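Hypothetical protein CC0527 (Caulobacter vibrioides, PDB 2O0Q) is of unknown function but belongs to the DUF952 family of the ADP-ribosyl clan. Local coordinates at residues Lys6-Ala11 with Gly20-Ser25; Trp72-Ser75 with Ala79-Pro82. All coordinates share one frame; numbering follows the deposited sequence.

Contact 1 (Lys6-Ala11 with Gly20-Ser25); sequences KILSRA and GRFEGS
L8 and K6 meet the F22 ring from two different sides. The apolar part is a CH-pi contact. L8 CD1 sits over one face, 3.7 Å from the centroid of the F22 ring and 23° off the ring normal. It is shifted toward the rim, so its nearest ring atom is F22 CE1, 3.4 Å from L8 CD1. The opposite face turns to F22's own segment, where G24 N stands over the ring centre. The ring is thus sandwiched between a methyl and a backbone amide.

K6 approaches at the ring edge. Its chain bends at chi2 (68°) and then runs out past the ring, with K6 CE 3.7 Å from F22 CE2. K6 CG, CD and CE pass along the ring edge at F22 CE2, and the amine lies beyond it.

The polar part lies at that amine. K6 NZ and S25 OG are 4.2 Å apart and are joined by a water. K6 NZ donates to this water at 3.1 Å, and S25 OG is 2.6 Å from the same water. K6 NZ also forms a salt bridge to D28 and a hydrogen bond to the H35 carbonyl, which probably offsets the charge of this buried amine.

Helix 10-19 connects the two segments, and its A16 touches F22. L8 and K6 belong to strand 3-9, between strands 56-62 and 34-38. F22 lies on strand 21-22, which pairs with strand 88-89.

Contact 2 (Trp72-Ser75 with Ala79-Pro82); sequences WEAS and ARFP
W72 has CG anti to its carbonyl carbon (chi1 -71°), and the second torsion turns the indole across the neighbouring strand onto P82. The two residues belong to an antiparallel beta hairpin made of strands 70-74 and 80-84. P82 CB stands over the six-membered ring of W72, 3.7 Å from its centroid and only 7° off the normal, a CH-pi contact. The edge of the indole, by contrast, meets R80 O in its plane.

E73 and F81 form the hydrogen-bonded pair. E73 N donates to F81 O at 2.9 Å, and F81 N donates to E73 O at 2.8 Å. W72 with P82 and A74 with R80 are the flanking non-hydrogen-bonded pairs. R80 extends from CG to NE on the same sheet face as W72 and A74, and its CG packs near the A74 backbone.

E73 and F81 point to the other face, where Y85 holds the E73 carboxylate and T45 of helix 39-49 touches F81. Toward the turn, S75 CB comes 3.7 Å from F81 CD1. A last backbone bond closes this end: S75 N donates to A79 O at 2.7 Å, nearly straight at 175°.

In the fold
Contact 1 and contact 2 lie on opposite sides of the chain's centre, with their own centres 20 Å apart. Their nearest atoms are about 8 Å apart, so they do not touch. Both reach the six-stranded antiparallel sheet. Contact 1 uses strand 3-9 in its interior. Contact 2 is at one margin, where strand 70-74 is outermost. Strands 80-84 and 34-38 lead from that margin to strand 3-9. I4, on the same strand as K6 and L8, touches both W72 and P82. Contact 1 is buried, and contact 2 is partly exposed. No active site is established, so neither contact can be assigned to one.

Contact 1 (Lys6-Ala11 with Gly20-Ser25)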
# COMPACT_ATOMS: atom_id res chain seq x y z
N LYS A 6 1.49 -0.53 -0.84
CA LYS A 6 0.55 -0.40 0.25
C LYS A 6 1.18 0.58 1.22
O LYS A 6 2.38 0.50 1.52
CB LYS A 6 0.32 -1.74 0.96
CG LYS A 6 -0.69 -1.67 2.11
CD LYS A 6 -2.11 -1.40 1.59
CE LYS A 6 -3.03 -0.89 2.69
NZ LYS A 6 -4.42 -0.62 2.17
N ILE A 7 0.38 1.52 1.70
CA ILE A 7 0.83 2.49 2.68
C ILE A 7 0.06 2.17 3.96
O ILE A 7 -1.17 2.03 3.91
CB ILE A 7 0.51 3.93 2.24
CG1 ILE A 7 1.28 4.25 0.95
CG2 ILE A 7 0.88 4.92 3.35
CD1 ILE A 7 0.94 5.60 0.32
N LEU A 8 0.76 2.01 5.07
CA LEU A 8 0.11 1.71 6.34
C LEU A 8 0.95 2.19 7.51
O LEU A 8 2.14 2.48 7.36
CB LEU A 8 -0.17 0.20 6.48
CG LEU A 8 0.94 -0.75 6.96
CD1 LEU A 8 0.35 -2.14 7.15
CD2 LEU A 8 2.07 -0.82 5.98
N SER A 9 0.33 2.29 8.68
CA SER A 9 1.04 2.75 9.87
C SER A 9 2.03 1.70 10.35
O SER A 9 1.90 0.51 10.05
CB SER A 9 0.04 3.04 10.99
OG SER A 9 -0.52 1.84 11.51
N ARG A 10 3.04 2.15 11.09
CA ARG A 10 4.05 1.25 11.63
C ARG A 10 3.36 0.24 12.55
O ARG A 10 3.70 -0.95 12.57
CB ARG A 10 5.10 2.05 12.40
CG ARG A 10 6.00 1.24 13.34
CD ARG A 10 6.67 0.06 12.65
NE ARG A 10 7.57 0.46 11.57
CZ ARG A 10 8.35 -0.38 10.91
NH1 ARG A 10 8.34 -1.67 11.22
NH2 ARG A 10 9.14 0.05 9.93
N ALA A 11 2.37 0.71 13.31
CA ALA A 11 1.64 -0.17 14.22
C ALA A 11 1.00 -1.32 13.45
O ALA A 11 1.10 -2.48 13.84
CB ALA A 11 0.56 0.63 14.95
N GLY A 20 1.91 -12.89 10.70
CA GLY A 20 2.37 -13.57 9.51
C GLY A 20 1.75 -13.02 8.24
O GLY A 20 2.16 -13.37 7.13
N ARG A 21 0.75 -12.15 8.39
CA ARG A 21 0.09 -11.56 7.24
C ARG A 21 -0.67 -10.29 7.59
O ARG A 21 -1.06 -10.09 8.75
CB ARG A 21 -0.86 -12.57 6.58
CG ARG A 21 -2.19 -12.84 7.30
CD ARG A 21 -2.03 -13.57 8.63
NE ARG A 21 -3.32 -13.98 9.18
CZ ARG A 21 -4.02 -15.04 8.77
NH1 ARG A 21 -3.56 -15.82 7.80
NH2 ARG A 21 -5.19 -15.32 9.33
N PHE A 22 -0.85 -9.42 6.60
CA PHE A 22 -1.57 -8.17 6.78
C PHE A 22 -2.99 -8.40 6.29
O PHE A 22 -3.20 -8.70 5.11
CB PHE A 22 -0.89 -7.05 5.98
CG PHE A 22 -1.63 -5.74 6.02
CD1 PHE A 22 -1.93 -5.13 7.24
CD2 PHE A 22 -2.01 -5.10 4.84
CE1 PHE A 22 -2.60 -3.91 7.27
CE2 PHE A 22 -2.68 -3.88 4.87
CZ PHE A 22 -2.97 -3.29 6.09
N GLU A 23 -3.96 -8.28 7.18
CA GLU A 23 -5.35 -8.51 6.80
C GLU A 23 -6.04 -7.28 6.26
O GLU A 23 -7.15 -7.36 5.75
CB GLU A 23 -6.12 -9.09 7.99
CG GLU A 23 -5.46 -10.33 8.56
CD GLU A 23 -6.31 -11.03 9.58
OE1 GLU A 23 -6.77 -10.36 10.54
OE2 GLU A 23 -6.53 -12.26 9.44
N GLY A 24 -5.38 -6.13 6.38
CA GLY A 24 -5.97 -4.90 5.86
C GLY A 24 -6.22 -3.80 6.87
O GLY A 24 -6.33 -4.05 8.07
N SER A 25 -6.29 -2.57 6.36
CA SER A 25 -6.56 -1.40 7.18
C SER A 25 -8.06 -1.37 7.45
O SER A 25 -8.81 -2.22 6.94
CB SER A 25 -6.18 -0.13 6.42
OG SER A 25 -7.06 0.06 5.33
O HOH W 1 -5.72 1.67 3.77

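Contact 2 (Trp72-Ser75 with Ala79-Pro82)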
# COMPACT_ATOMS: atom_id res chain seq x y z
N TRP A 72 -7.45 -6.00 -10.87
CA TRP A 72 -7.17 -4.63 -11.28
C TRP A 72 -8.51 -4.05 -11.68
O TRP A 72 -9.09 -4.46 -12.68
CB TRP A 72 -6.21 -4.61 -12.47
CG TRP A 72 -4.83 -5.02 -12.09
CD1 TRP A 72 -4.35 -6.30 -11.98
CD2 TRP A 72 -3.75 -4.15 -11.73
NE1 TRP A 72 -3.03 -6.28 -11.57
CE2 TRP A 72 -2.64 -4.97 -11.41
CE3 TRP A 72 -3.61 -2.76 -11.64
CZ2 TRP A 72 -1.41 -4.44 -11.02
CZ3 TRP A 72 -2.39 -2.24 -11.25
CH2 TRP A 72 -1.30 -3.08 -10.94
N GLU A 73 -9.00 -3.11 -10.88
CA GLU A 73 -10.31 -2.52 -11.14
C GLU A 73 -10.27 -1.03 -11.46
O GLU A 73 -9.62 -0.25 -10.77
CB GLU A 73 -11.21 -2.77 -9.93
CG GLU A 73 -11.32 -4.24 -9.57
CD GLU A 73 -12.28 -4.50 -8.42
OE1 GLU A 73 -11.85 -4.42 -7.25
OE2 GLU A 73 -13.46 -4.78 -8.70
N ALA A 74 -10.98 -0.66 -12.53
CA ALA A 74 -11.07 0.73 -12.97
C ALA A 74 -11.69 1.57 -11.85
O ALA A 74 -12.85 1.38 -11.48
CB ALA A 74 -11.94 0.82 -14.22
N SER A 75 -10.91 2.51 -11.33
CA SER A 75 -11.38 3.34 -10.23
C SER A 75 -11.08 4.83 -10.43
O SER A 75 -11.55 5.45 -11.39
CB SER A 75 -10.75 2.83 -8.92
OG SER A 75 -11.21 3.54 -7.79
N ALA A 79 -8.31 5.05 -13.89
CA ALA A 79 -7.15 4.17 -13.82
C ALA A 79 -7.49 2.88 -13.08
O ALA A 79 -8.34 2.89 -12.19
CB ALA A 79 -6.00 4.90 -13.13
N ARG A 80 -6.84 1.78 -13.44
CA ARG A 80 -7.09 0.49 -12.78
C ARG A 80 -6.23 0.34 -11.54
O ARG A 80 -5.00 0.39 -11.61
CB ARG A 80 -6.81 -0.68 -13.73
CG ARG A 80 -7.83 -0.85 -14.85
CD ARG A 80 -7.56 -2.12 -15.64
NE ARG A 80 -8.53 -2.35 -16.71
CZ ARG A 80 -9.82 -2.62 -16.52
NH1 ARG A 80 -10.32 -2.70 -15.29
NH2 ARG A 80 -10.61 -2.83 -17.57
N PHE A 81 -6.88 0.17 -10.39
CA PHE A 81 -6.15 0.01 -9.14
C PHE A 81 -6.07 -1.45 -8.73
O PHE A 81 -7.03 -2.21 -8.88
CB PHE A 81 -6.82 0.82 -8.02
CG PHE A 81 -6.51 2.30 -8.07
CD1 PHE A 81 -7.02 3.10 -9.07
CD2 PHE A 81 -5.67 2.87 -7.11
CE1 PHE A 81 -6.71 4.46 -9.14
CE2 PHE A 81 -5.35 4.23 -7.17
CZ PHE A 81 -5.87 5.02 -8.18
N PRO A 82 -4.91 -1.87 -8.21
CA PRO A 82 -4.76 -3.26 -7.79
C PRO A 82 -5.47 -3.47 -6.45
O PRO A 82 -5.15 -2.80 -5.47
CB PRO A 82 -3.24 -3.43 -7.69
CG PRO A 82 -2.78 -2.07 -7.27
CD PRO A 82 -3.64 -1.13 -8.09